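Local atomic coordinates of DUF4973 domain-containing protein (Bacteroides thetaiotaomicron, PDB entry 4QNI), a protein that is of unknown function but is probably an auxiliary nutrient-binding lipoprotein combining an N-terminal DUF4973 domain with a BT_3044-like C-terminal domain. Residues 199-204 with 220-225; 227-232 with 296-301; 233-238 with 292-297. One frame throughout, in Å; residues are numbered along the deposited sequence.

Contact 1: residues 199-204 with 220-225; sequences ESITKS and AGIVDE
Lys203 and Ile201 lie against a type II' beta turn, Ala220 to Val223, where two loops of the BT_3044-like C-terminal region meet. Gly221 holds the second position of the turn with phi 42° and psi -113°, a backbone shape that glycine adopts readily, and the turn is closed by the bond from Val223 N to Ala220 O (3.0 Å). The Lys203 chain passes the carbonyl of Gly221 and the backbone of Ile222 on its way to Asp224. Its methylenes do the packing: Lys203 CD sits 3.6 Å from Gly221 O, and Lys203 CG approaches Ile222 CA. Bends at the second, third and fourth torsions let the chain follow the turn and bring the ammonium group to Asp224. Lys203 NZ donates to Asp224 OD2 at 2.8 Å, a salt bridge that meets the oxygen on its anti side, 21° out of the carboxylate plane. Lysine suits the place because one long chain supplies both an apolar stem and a charged end. The other carboxylate oxygen, OD1, accepts from the backbone N of Asp226, so the carboxylate is held at both oxygens, which probably restricts its rotation. Beside this polar pair is an apolar one. Ile201 CG2 touches Ile222 CG2 at 3.7 Å, the methyls meeting as the two side chains cross at a slant. Isoleucine suits a place where an apolar group is covered on several sides, for Tyr308 of strand 306-321 packs on both. The first loop joins strands 194-196 and 205-210, and the second joins strands 215-219 and 234-240. Asn182 of strand 180-188 bonds to Ile201 O and also touches Ile222. From the second subunit, Asp277 packs on Ile201 and Pro280 on Ile222, which places these loops at the subunit interface.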
loop_
_atom_site.group_PDB
_atom_site.type_symbol
_atom_site.label_atom_id
_atom_site.label_comp_id
_atom_site.label_asym_id
_atom_site.label_seq_id
_atom_site.Cartn_x
_atom_site.Cartn_y
_atom_site.Cartn_z
ATOM N N GLU A 199 -10.117 -23.782 -29.190
ATOM C CA GLU A 199 -9.789 -23.025 -27.986
ATOM C C GLU A 199 -11.000 -22.910 -27.067
ATOM O O GLU A 199 -12.145 -22.906 -27.532
ATOM C CB GLU A 199 -9.245 -21.631 -28.336
ATOM N N SER A 200 -10.726 -22.817 -25.758
ATOM C CA SER A 200 -11.734 -22.702 -24.720
ATOM C C SER A 200 -11.542 -21.431 -23.875
ATOM O O SER A 200 -10.420 -20.973 -23.654
ATOM C CB SER A 200 -11.709 -23.944 -23.825
ATOM O OG SER A 200 -12.135 -23.691 -22.494
ATOM N N ILE A 201 -12.664 -20.903 -23.378
ATOM C CA ILE A 201 -12.723 -19.771 -22.460
ATOM C C ILE A 201 -12.844 -20.389 -21.069
ATOM O O ILE A 201 -13.804 -21.128 -20.812
ATOM C CB ILE A 201 -13.892 -18.792 -22.803
ATOM C CG1 ILE A 201 -13.857 -18.351 -24.291
ATOM C CG2 ILE A 201 -13.898 -17.583 -21.858
ATOM C CD1 ILE A 201 -15.237 -18.011 -24.911
ATOM N N THR A 202 -11.850 -20.168 -20.199
ATOM C CA THR A 202 -11.954 -20.794 -18.895
ATOM C C THR A 202 -12.223 -19.755 -17.816
ATOM O O THR A 202 -11.462 -18.794 -17.642
ATOM C CB THR A 202 -10.753 -21.699 -18.570
ATOM O OG1 THR A 202 -10.613 -22.673 -19.621
ATOM C CG2 THR A 202 -10.921 -22.437 -17.221
ATOM N N LYS A 203 -13.359 -19.965 -17.126
ATOM C CA LYS A 203 -13.801 -19.250 -15.939
ATOM C C LYS A 203 -13.115 -19.939 -14.784
ATOM O O LYS A 203 -13.471 -21.079 -14.491
ATOM C CB LYS A 203 -15.338 -19.337 -15.798
ATOM C CG LYS A 203 -16.115 -18.207 -16.439
ATOM C CD LYS A 203 -17.366 -17.878 -15.626
ATOM C CE LYS A 203 -17.121 -16.811 -14.580
ATOM N NZ LYS A 203 -16.843 -15.480 -15.200
ATOM N N SER A 204 -12.112 -19.314 -14.165
ATOM C CA SER A 204 -11.382 -19.957 -13.060
ATOM C C SER A 204 -12.270 -20.192 -11.818
ATOM O O SER A 204 -12.016 -21.122 -11.055
ATOM C CB SER A 204 -10.154 -19.133 -12.667
ATOM O OG SER A 204 -10.533 -17.916 -12.042
ATOM N N ALA A 220 -25.082 -19.822 -16.749
ATOM C CA ALA A 220 -24.671 -20.616 -17.904
ATOM C C ALA A 220 -23.288 -20.198 -18.402
ATOM O O ALA A 220 -23.020 -19.010 -18.568
ATOM C CB ALA A 220 -25.707 -20.492 -19.016
ATOM N N GLY A 221 -22.412 -21.177 -18.565
ATOM C CA GLY A 221 -21.040 -20.988 -19.011
ATOM C C GLY A 221 -20.259 -19.813 -18.448
ATOM O O GLY A 221 -19.930 -19.775 -17.260
ATOM N N ILE A 222 -19.939 -18.851 -19.327
ATOM C CA ILE A 222 -19.115 -17.671 -19.022
ATOM C C ILE A 222 -19.902 -16.548 -18.370
ATOM O O ILE A 222 -19.292 -15.588 -17.888
ATOM C CB ILE A 222 -18.377 -17.169 -20.277
ATOM C CG1 ILE A 222 -19.366 -16.843 -21.409
ATOM C CG2 ILE A 222 -17.338 -18.198 -20.704
ATOM C CD1 ILE A 222 -18.812 -16.064 -22.404
ATOM N N VAL A 223 -21.248 -16.655 -18.349
ATOM C CA VAL A 223 -22.100 -15.653 -17.695
ATOM C C VAL A 223 -21.786 -15.684 -16.198
ATOM O O VAL A 223 -21.513 -16.751 -15.643
ATOM C CB VAL A 223 -23.610 -15.900 -17.971
ATOM C CG1 VAL A 223 -24.496 -14.847 -17.290
ATOM C CG2 VAL A 223 -23.899 -15.958 -19.465
ATOM N N ASP A 224 -21.767 -14.521 -15.567
ATOM C CA ASP A 224 -21.526 -14.404 -14.132
ATOM C C ASP A 224 -22.355 -13.242 -13.588
ATOM O O ASP A 224 -23.149 -12.647 -14.329
ATOM C CB ASP A 224 -20.015 -14.281 -13.781
ATOM C CG ASP A 224 -19.287 -13.027 -14.274
ATOM O OD1 ASP A 224 -19.938 -11.958 -14.392
ATOM O OD2 ASP A 224 -18.055 -13.103 -14.487
ATOM N N GLU A 225 -22.188 -12.962 -12.289
ATOM C CA GLU A 225 -22.847 -11.932 -11.491
ATOM C C GLU A 225 -22.755 -10.516 -12.061
ATOM O O GLU A 225 -23.567 -9.666 -11.688
ATOM C CB GLU A 225 -22.179 -11.904 -10.123
ATOM C CG GLU A 225 -23.137 -11.945 -8.980
ATOM C CD GLU A 225 -22.398 -12.103 -7.673
ATOM O OE1 GLU A 225 -21.673 -11.162 -7.283
ATOM O OE2 GLU A 225 -22.568 -13.156 -7.018
#

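Contact 2: residues 227-232 with 296-301; sequences YTDRRK and FNYIPV
Tyr298 brings the hydroxyl end of its ring to both Tyr227 and Asp229. The Tyr227 ring turns its edge toward the face of Tyr298 in an offset edge-to-face pair, with planes 75° apart and centroids 5.8 Å apart; its CE2 lies 3.8 Å from Tyr298 CZ. Asp229 approaches from another direction: OD2 is 3.3 Å from Tyr298 CE1 and 3.2 Å from Tyr298 OH, the carboxylate plane standing 71° to the ring. Tyrosine suits position 298 because its ring offers a face to Tyr227 while its hydroxyl end lies beside the Asp229 carboxylate. With CG anti to the backbone N (chi1 178°), Tyr298 reaches across to the loop from the end of strand 282-298. Tyr227 and Asp229 are presented together by a type I beta turn, Tyr227 to Arg230, that belongs to the link between strands 215-219 and 234-240. Lys232 NZ comes within 4.1 Å of Ile299 CD1, a looser contact, and also makes a long, weak ion pair with Glu256. Lys232 N bonds to Asp229 O at 3.0 Å as the chain enters the short 3-10 segment at 231-232. Beyond this shell, Tyr298 is backbone-bonded to Ile306, and Tyr281 of the second subunit meets the Tyr227 ring edge-to-face.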
loop_
_atom_site.group_PDB
_atom_site.type_symbol
_atom_site.label_atom_id
_atom_site.label_comp_id
_atom_site.label_asym_id
_atom_site.label_seq_id
_atom_site.Cartn_x
_atom_site.Cartn_y
_atom_site.Cartn_z
ATOM N N TYR A 227 -22.967 -9.674 -15.247
ATOM C CA TYR A 227 -23.766 -9.603 -16.480
ATOM C C TYR A 227 -25.107 -8.985 -16.132
ATOM O O TYR A 227 -25.803 -9.484 -15.240
ATOM C CB TYR A 227 -23.969 -11.009 -17.103
ATOM C CG TYR A 227 -22.794 -11.518 -17.913
ATOM C CD1 TYR A 227 -21.529 -11.644 -17.342
ATOM C CD2 TYR A 227 -22.948 -11.885 -19.253
ATOM C CE1 TYR A 227 -20.438 -12.079 -18.093
ATOM C CE2 TYR A 227 -21.872 -12.367 -20.001
ATOM C CZ TYR A 227 -20.616 -12.454 -19.418
ATOM O OH TYR A 227 -19.541 -12.914 -20.131
ATOM N N THR A 228 -25.505 -7.918 -16.847
ATOM C CA THR A 228 -26.788 -7.263 -16.584
ATOM C C THR A 228 -27.945 -8.197 -16.965
ATOM O O THR A 228 -29.028 -8.069 -16.406
ATOM C CB THR A 228 -26.892 -5.905 -17.311
ATOM O OG1 THR A 228 -26.911 -6.127 -18.716
ATOM C CG2 THR A 228 -25.779 -4.925 -16.937
ATOM N N ASP A 229 -27.708 -9.143 -17.895
ATOM C CA ASP A 229 -28.709 -10.130 -18.383
ATOM C C ASP A 229 -28.622 -11.534 -17.689
ATOM O O ASP A 229 -29.308 -12.455 -18.147
ATOM C CB ASP A 229 -28.620 -10.299 -19.931
ATOM C CG ASP A 229 -27.241 -10.565 -20.522
ATOM O OD1 ASP A 229 -26.244 -10.476 -19.770
ATOM O OD2 ASP A 229 -27.160 -10.839 -21.757
ATOM N N ARG A 230 -27.839 -11.665 -16.573
ATOM C CA ARG A 230 -27.663 -12.860 -15.704
ATOM C C ARG A 230 -28.858 -13.807 -15.666
ATOM O O ARG A 230 -28.725 -15.018 -15.877
ATOM C CB ARG A 230 -27.531 -12.423 -14.209
ATOM C CG ARG A 230 -26.268 -11.798 -13.769
ATOM C CD ARG A 230 -26.145 -11.696 -12.265
ATOM N NE ARG A 230 -27.226 -11.028 -11.544
ATOM C CZ ARG A 230 -27.349 -9.710 -11.405
ATOM N NH1 ARG A 230 -26.519 -8.888 -12.031
ATOM N NH2 ARG A 230 -28.344 -9.205 -10.697
ATOM N N ARG A 231 -30.014 -13.228 -15.239
ATOM C CA ARG A 231 -31.281 -13.888 -14.898
ATOM C C ARG A 231 -31.832 -14.756 -16.041
ATOM O O ARG A 231 -32.560 -15.719 -15.782
ATOM C CB ARG A 231 -32.312 -12.840 -14.427
ATOM C CG ARG A 231 -31.872 -12.074 -13.158
ATOM C CD ARG A 231 -32.725 -10.835 -12.930
ATOM N NE ARG A 231 -32.386 -10.070 -11.724
ATOM C CZ ARG A 231 -31.471 -9.095 -11.663
ATOM N NH1 ARG A 231 -30.716 -8.813 -12.720
ATOM N NH2 ARG A 231 -31.274 -8.428 -10.525
ATOM N N LYS A 232 -31.448 -14.448 -17.286
ATOM C CA LYS A 232 -31.838 -15.222 -18.463
ATOM C C LYS A 232 -31.010 -16.528 -18.564
ATOM O O LYS A 232 -31.376 -17.415 -19.334
ATOM C CB LYS A 232 -31.618 -14.369 -19.744
ATOM C CG LYS A 232 -32.876 -13.786 -20.386
ATOM C CD LYS A 232 -32.587 -13.046 -21.726
ATOM C CE LYS A 232 -32.546 -13.943 -22.961
ATOM N NZ LYS A 232 -32.623 -13.171 -24.239
ATOM N N PHE A 296 -26.008 -23.998 -24.758
ATOM C CA PHE A 296 -26.952 -22.883 -24.622
ATOM C C PHE A 296 -26.558 -21.757 -25.562
ATOM O O PHE A 296 -25.399 -21.676 -25.972
ATOM C CB PHE A 296 -27.048 -22.374 -23.159
ATOM C CG PHE A 296 -25.925 -21.466 -22.730
ATOM C CD1 PHE A 296 -24.699 -21.988 -22.335
ATOM C CD2 PHE A 296 -26.090 -20.081 -22.724
ATOM C CE1 PHE A 296 -23.659 -21.147 -21.942
ATOM C CE2 PHE A 296 -25.047 -19.238 -22.336
ATOM C CZ PHE A 296 -23.843 -19.779 -21.933
ATOM N N ASN A 297 -27.504 -20.847 -25.835
ATOM C CA ASN A 297 -27.277 -19.677 -26.675
ATOM C C ASN A 297 -27.134 -18.423 -25.836
ATOM O O ASN A 297 -28.034 -18.089 -25.057
ATOM C CB ASN A 297 -28.430 -19.477 -27.671
ATOM C CG ASN A 297 -28.639 -20.594 -28.663
ATOM O OD1 ASN A 297 -27.692 -21.182 -29.187
ATOM N ND2 ASN A 297 -29.892 -20.861 -28.997
ATOM N N TYR A 298 -26.002 -17.737 -25.964
ATOM C CA TYR A 298 -25.826 -16.450 -25.321
ATOM C C TYR A 298 -26.209 -15.402 -26.378
ATOM O O TYR A 298 -25.802 -15.534 -27.539
ATOM C CB TYR A 298 -24.413 -16.239 -24.753
ATOM C CG TYR A 298 -24.267 -14.872 -24.128
ATOM C CD1 TYR A 298 -24.993 -14.523 -22.993
ATOM C CD2 TYR A 298 -23.486 -13.885 -24.730
ATOM C CE1 TYR A 298 -24.950 -13.230 -22.475
ATOM C CE2 TYR A 298 -23.404 -12.597 -24.192
ATOM C CZ TYR A 298 -24.145 -12.274 -23.070
ATOM O OH TYR A 298 -24.087 -11.005 -22.541
ATOM N N ILE A 299 -27.040 -14.403 -25.987
ATOM C CA ILE A 299 -27.525 -13.358 -26.885
ATOM C C ILE A 299 -27.028 -11.995 -26.348
ATOM O O ILE A 299 -27.641 -11.434 -25.434
ATOM C CB ILE A 299 -29.085 -13.433 -27.084
ATOM C CG1 ILE A 299 -29.560 -14.854 -27.528
ATOM C CG2 ILE A 299 -29.584 -12.398 -28.089
ATOM C CD1 ILE A 299 -30.167 -15.692 -26.392
ATOM N N PRO A 300 -25.865 -11.500 -26.842
ATOM C CA PRO A 300 -25.355 -10.196 -26.362
ATOM C C PRO A 300 -26.298 -9.056 -26.777
ATOM O O PRO A 300 -26.724 -8.257 -25.944
ATOM C CB PRO A 300 -23.984 -10.067 -27.040
ATOM C CG PRO A 300 -23.722 -11.377 -27.708
ATOM C CD PRO A 300 -25.017 -12.054 -27.917
ATOM N N VAL A 301 -26.659 -9.028 -28.068
ATOM C CA VAL A 301 -27.612 -8.090 -28.647
ATOM C C VAL A 301 -28.559 -8.920 -29.504
ATOM O O VAL A 301 -28.167 -10.000 -29.950
ATOM C CB VAL A 301 -26.944 -6.915 -29.424
ATOM C CG1 VAL A 301 -26.156 -6.013 -28.479
ATOM C CG2 VAL A 301 -26.056 -7.407 -30.570
#

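Contact 3: residues 233-238 with 292-297; sequences YKIKFA and VDYYFN. With EDO (1,2-ethanediol), chain E; EDO (1,2-ethanediol), chain G.
Tyr233 and Phe296 pack their rings obliquely, with planes 62° apart and Tyr233 CD1 3.9 Å from Phe296 CE2. This is the closer end of the contact. Tyr233 CE1 also brings the ring edge, in plane, to 3.3 Å from Asn297 O, while the hydroxyl is hydrogen-bonded to the backbone N of Ile299, so an aromatic with a polar tip fits here. Next in line, Ile235 lies over one face of Tyr294 through CG2, and its CG1 comes within 3.8 Å of Tyr294 OH. The first torsion of Tyr294 places CG between the backbone N and the carbonyl carbon (chi1 68°), from where the ring extends toward strand 234-240. The two strands run antiparallel, 163° apart, yet are not sheet neighbours: strands 244-250 and 260-275 separate them in the ten-stranded antiparallel sheet. Their side chains meet across the inside of a strongly curled sheet. Toward Phe237 the packing is looser; its CE2 meets Val292 CG2, edge on, only at 4.2 Å. A 1,2-ethanediol, probably from the crystallisation liquor, settles here, its O1 hydrogen-bonded to Tyr294 OH at 2.6 Å in the ring plane and lying at the edge of Phe237. Tyr294 OH also bonds to Gly221 N, and a leucine here would probably leave that amide without its hydroxyl partner and strip Ile235 of the flat surface beneath it. On the partly exposed side, Lys234 NZ bonds to O1 of a second ethanediol at 2.9 Å and forms a salt bridge with Asp131, and the lysine also makes a cation-pi contact with Phe217.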
loop_
_atom_site.group_PDB
_atom_site.type_symbol
_atom_site.label_atom_id
_atom_site.label_comp_id
_atom_site.label_asym_id
_atom_site.label_seq_id
_atom_site.Cartn_x
_atom_site.Cartn_y
_atom_site.Cartn_z
ATOM N N TYR A 233 -29.902 -16.644 -17.795
ATOM C CA TYR A 233 -28.967 -17.769 -17.918
ATOM C C TYR A 233 -28.719 -18.601 -16.622
ATOM O O TYR A 233 -27.575 -19.005 -16.378
ATOM C CB TYR A 233 -27.637 -17.216 -18.458
ATOM C CG TYR A 233 -27.825 -16.476 -19.766
ATOM C CD1 TYR A 233 -27.994 -17.171 -20.965
ATOM C CD2 TYR A 233 -27.889 -15.084 -19.802
ATOM C CE1 TYR A 233 -28.200 -16.500 -22.164
ATOM C CE2 TYR A 233 -28.097 -14.402 -21.002
ATOM C CZ TYR A 233 -28.259 -15.115 -22.177
ATOM O OH TYR A 233 -28.477 -14.460 -23.365
ATOM N N LYS A 234 -29.786 -18.951 -15.861
ATOM C CA LYS A 234 -29.609 -19.778 -14.652
ATOM C C LYS A 234 -29.696 -21.283 -14.956
ATOM O O LYS A 234 -30.709 -21.769 -15.478
ATOM C CB LYS A 234 -30.615 -19.412 -13.552
ATOM C CG LYS A 234 -30.447 -17.975 -13.060
ATOM C CD LYS A 234 -31.694 -17.481 -12.358
ATOM C CE LYS A 234 -31.755 -17.897 -10.911
ATOM N NZ LYS A 234 -33.092 -17.611 -10.362
ATOM N N ILE A 235 -28.636 -22.023 -14.586
ATOM C CA ILE A 235 -28.565 -23.473 -14.775
ATOM C C ILE A 235 -28.663 -24.138 -13.387
ATOM O O ILE A 235 -27.777 -23.965 -12.556
ATOM C CB ILE A 235 -27.270 -23.886 -15.549
ATOM C CG1 ILE A 235 -27.083 -23.105 -16.881
ATOM C CG2 ILE A 235 -27.207 -25.409 -15.751
ATOM C CD1 ILE A 235 -28.316 -23.071 -17.938
ATOM N N LYS A 236 -29.742 -24.890 -13.156
ATOM C CA LYS A 236 -30.025 -25.559 -11.884
ATOM C C LYS A 236 -29.315 -26.872 -11.766
ATOM O O LYS A 236 -29.296 -27.644 -12.724
ATOM C CB LYS A 236 -31.532 -25.794 -11.718
ATOM C CG LYS A 236 -32.345 -24.525 -11.477
ATOM C CD LYS A 236 -33.863 -24.770 -11.586
ATOM C CE LYS A 236 -34.459 -25.654 -10.502
ATOM N NZ LYS A 236 -35.866 -26.054 -10.805
ATOM N N PHE A 237 -28.733 -27.135 -10.574
ATOM C CA PHE A 237 -28.046 -28.395 -10.225
ATOM C C PHE A 237 -28.701 -28.998 -8.987
ATOM O O PHE A 237 -28.639 -28.415 -7.898
ATOM C CB PHE A 237 -26.543 -28.182 -9.992
ATOM C CG PHE A 237 -25.740 -27.834 -11.226
ATOM C CD1 PHE A 237 -25.759 -26.542 -11.750
ATOM C CD2 PHE A 237 -24.874 -28.769 -11.800
ATOM C CE1 PHE A 237 -24.993 -26.215 -12.879
ATOM C CE2 PHE A 237 -24.087 -28.431 -12.916
ATOM C CZ PHE A 237 -24.186 -27.174 -13.473
ATOM N N ALA A 238 -29.374 -30.134 -9.172
ATOM C CA ALA A 238 -30.082 -30.847 -8.101
ATOM C C ALA A 238 -29.286 -32.092 -7.767
ATOM O O ALA A 238 -29.018 -32.871 -8.659
ATOM C CB ALA A 238 -31.504 -31.199 -8.545
ATOM N N VAL A 292 -20.488 -32.810 -16.605
ATOM C CA VAL A 292 -21.330 -31.658 -16.866
ATOM C C VAL A 292 -21.207 -31.481 -18.376
ATOM O O VAL A 292 -20.102 -31.377 -18.886
ATOM C CB VAL A 292 -20.900 -30.415 -16.058
ATOM C CG1 VAL A 292 -21.738 -29.209 -16.430
ATOM C CG2 VAL A 292 -20.958 -30.679 -14.559
ATOM N N ASP A 293 -22.303 -31.576 -19.095
ATOM C CA ASP A 293 -22.272 -31.483 -20.540
ATOM C C ASP A 293 -23.578 -30.861 -21.043
ATOM O O ASP A 293 -24.619 -31.524 -21.064
ATOM C CB ASP A 293 -22.036 -32.900 -21.158
ATOM C CG ASP A 293 -21.634 -32.891 -22.619
ATOM O OD1 ASP A 293 -21.891 -31.875 -23.303
ATOM O OD2 ASP A 293 -21.158 -33.921 -23.101
ATOM N N TYR A 294 -23.525 -29.591 -21.424
ATOM C CA TYR A 294 -24.702 -28.910 -21.950
ATOM C C TYR A 294 -24.324 -27.814 -22.964
ATOM O O TYR A 294 -23.163 -27.370 -23.071
ATOM C CB TYR A 294 -25.611 -28.347 -20.828
ATOM C CG TYR A 294 -25.019 -27.209 -20.032
ATOM C CD1 TYR A 294 -25.147 -25.888 -20.462
ATOM C CD2 TYR A 294 -24.418 -27.434 -18.801
ATOM C CE1 TYR A 294 -24.621 -24.828 -19.721
ATOM C CE2 TYR A 294 -23.867 -26.387 -18.059
ATOM C CZ TYR A 294 -23.994 -25.082 -18.513
ATOM O OH TYR A 294 -23.485 -24.044 -17.779
ATOM N N TYR A 295 -25.352 -27.395 -23.698
ATOM C CA TYR A 295 -25.320 -26.361 -24.716
ATOM C C TYR A 295 -26.332 -25.254 -24.413
ATOM O O TYR A 295 -27.434 -25.553 -23.953
ATOM C CB TYR A 295 -25.679 -26.965 -26.064
ATOM C CG TYR A 295 -24.711 -27.981 -26.602
ATOM C CD1 TYR A 295 -24.841 -29.332 -26.285
ATOM C CD2 TYR A 295 -23.752 -27.622 -27.544
ATOM C CE1 TYR A 295 -23.984 -30.290 -26.832
ATOM C CE2 TYR A 295 -22.917 -28.573 -28.123
ATOM C CZ TYR A 295 -23.024 -29.906 -27.750
ATOM O OH TYR A 295 -22.200 -30.846 -28.310
ATOM N N PHE A 296 -26.008 -23.998 -24.758
ATOM C CA PHE A 296 -26.952 -22.883 -24.622
ATOM C C PHE A 296 -26.558 -21.757 -25.562
ATOM O O PHE A 296 -25.399 -21.676 -25.972
ATOM C CB PHE A 296 -27.048 -22.374 -23.159
ATOM C CG PHE A 296 -25.925 -21.466 -22.730
ATOM C CD1 PHE A 296 -24.699 -21.988 -22.335
ATOM C CD2 PHE A 296 -26.090 -20.081 -22.724
ATOM C CE1 PHE A 296 -23.659 -21.147 -21.942
ATOM C CE2 PHE A 296 -25.047 -19.238 -22.336
ATOM C CZ PHE A 296 -23.843 -19.779 -21.933
ATOM N N ASN A 297 -27.504 -20.847 -25.835
ATOM C CA ASN A 297 -27.277 -19.677 -26.675
ATOM C C ASN A 297 -27.134 -18.423 -25.836
ATOM O O ASN A 297 -28.034 -18.089 -25.057
ATOM C CB ASN A 297 -28.430 -19.477 -27.671
ATOM C CG ASN A 297 -28.639 -20.594 -28.663
ATOM O OD1 ASN A 297 -27.692 -21.182 -29.187
ATOM N ND2 ASN A 297 -29.892 -20.861 -28.997
HETATM C C1 EDO E . -21.409 -24.389 -14.648
HETATM O O1 EDO E . -22.518 -24.640 -15.487
HETATM C C2 EDO E . -20.124 -24.418 -15.456
HETATM O O2 EDO E . -20.061 -23.288 -16.306
HETATM C C1 EDO G . -34.214 -19.982 -8.224
HETATM O O1 EDO G . -33.100 -19.167 -7.881
HETATM C C2 EDO G . -35.285 -19.937 -7.111
HETATM O O2 EDO G . -36.064 -18.752 -7.239
#

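Contact 3 is the buried member of the set, joining strands 234-240 and 282-298 by aromatic and aliphatic packing without a hydrogen bond between them. Contacts 1 and 2 are partly buried, lie where loops gather at the end of the same sheet, and both reach the second subunit, and there charged groups stand beside apolar ones. Strand 282-298 serves contacts 2 and 3, which share Phe296 and Asn297, and the loop leading from strand 215-219 to 234-240 supplies a segment to contacts 1 and 2. Contact 1 alone has a salt bridge between its segments. Packing of Ala220 CB on Phe296 CZ, at 3.5 Å, connects contact 1 with the other two.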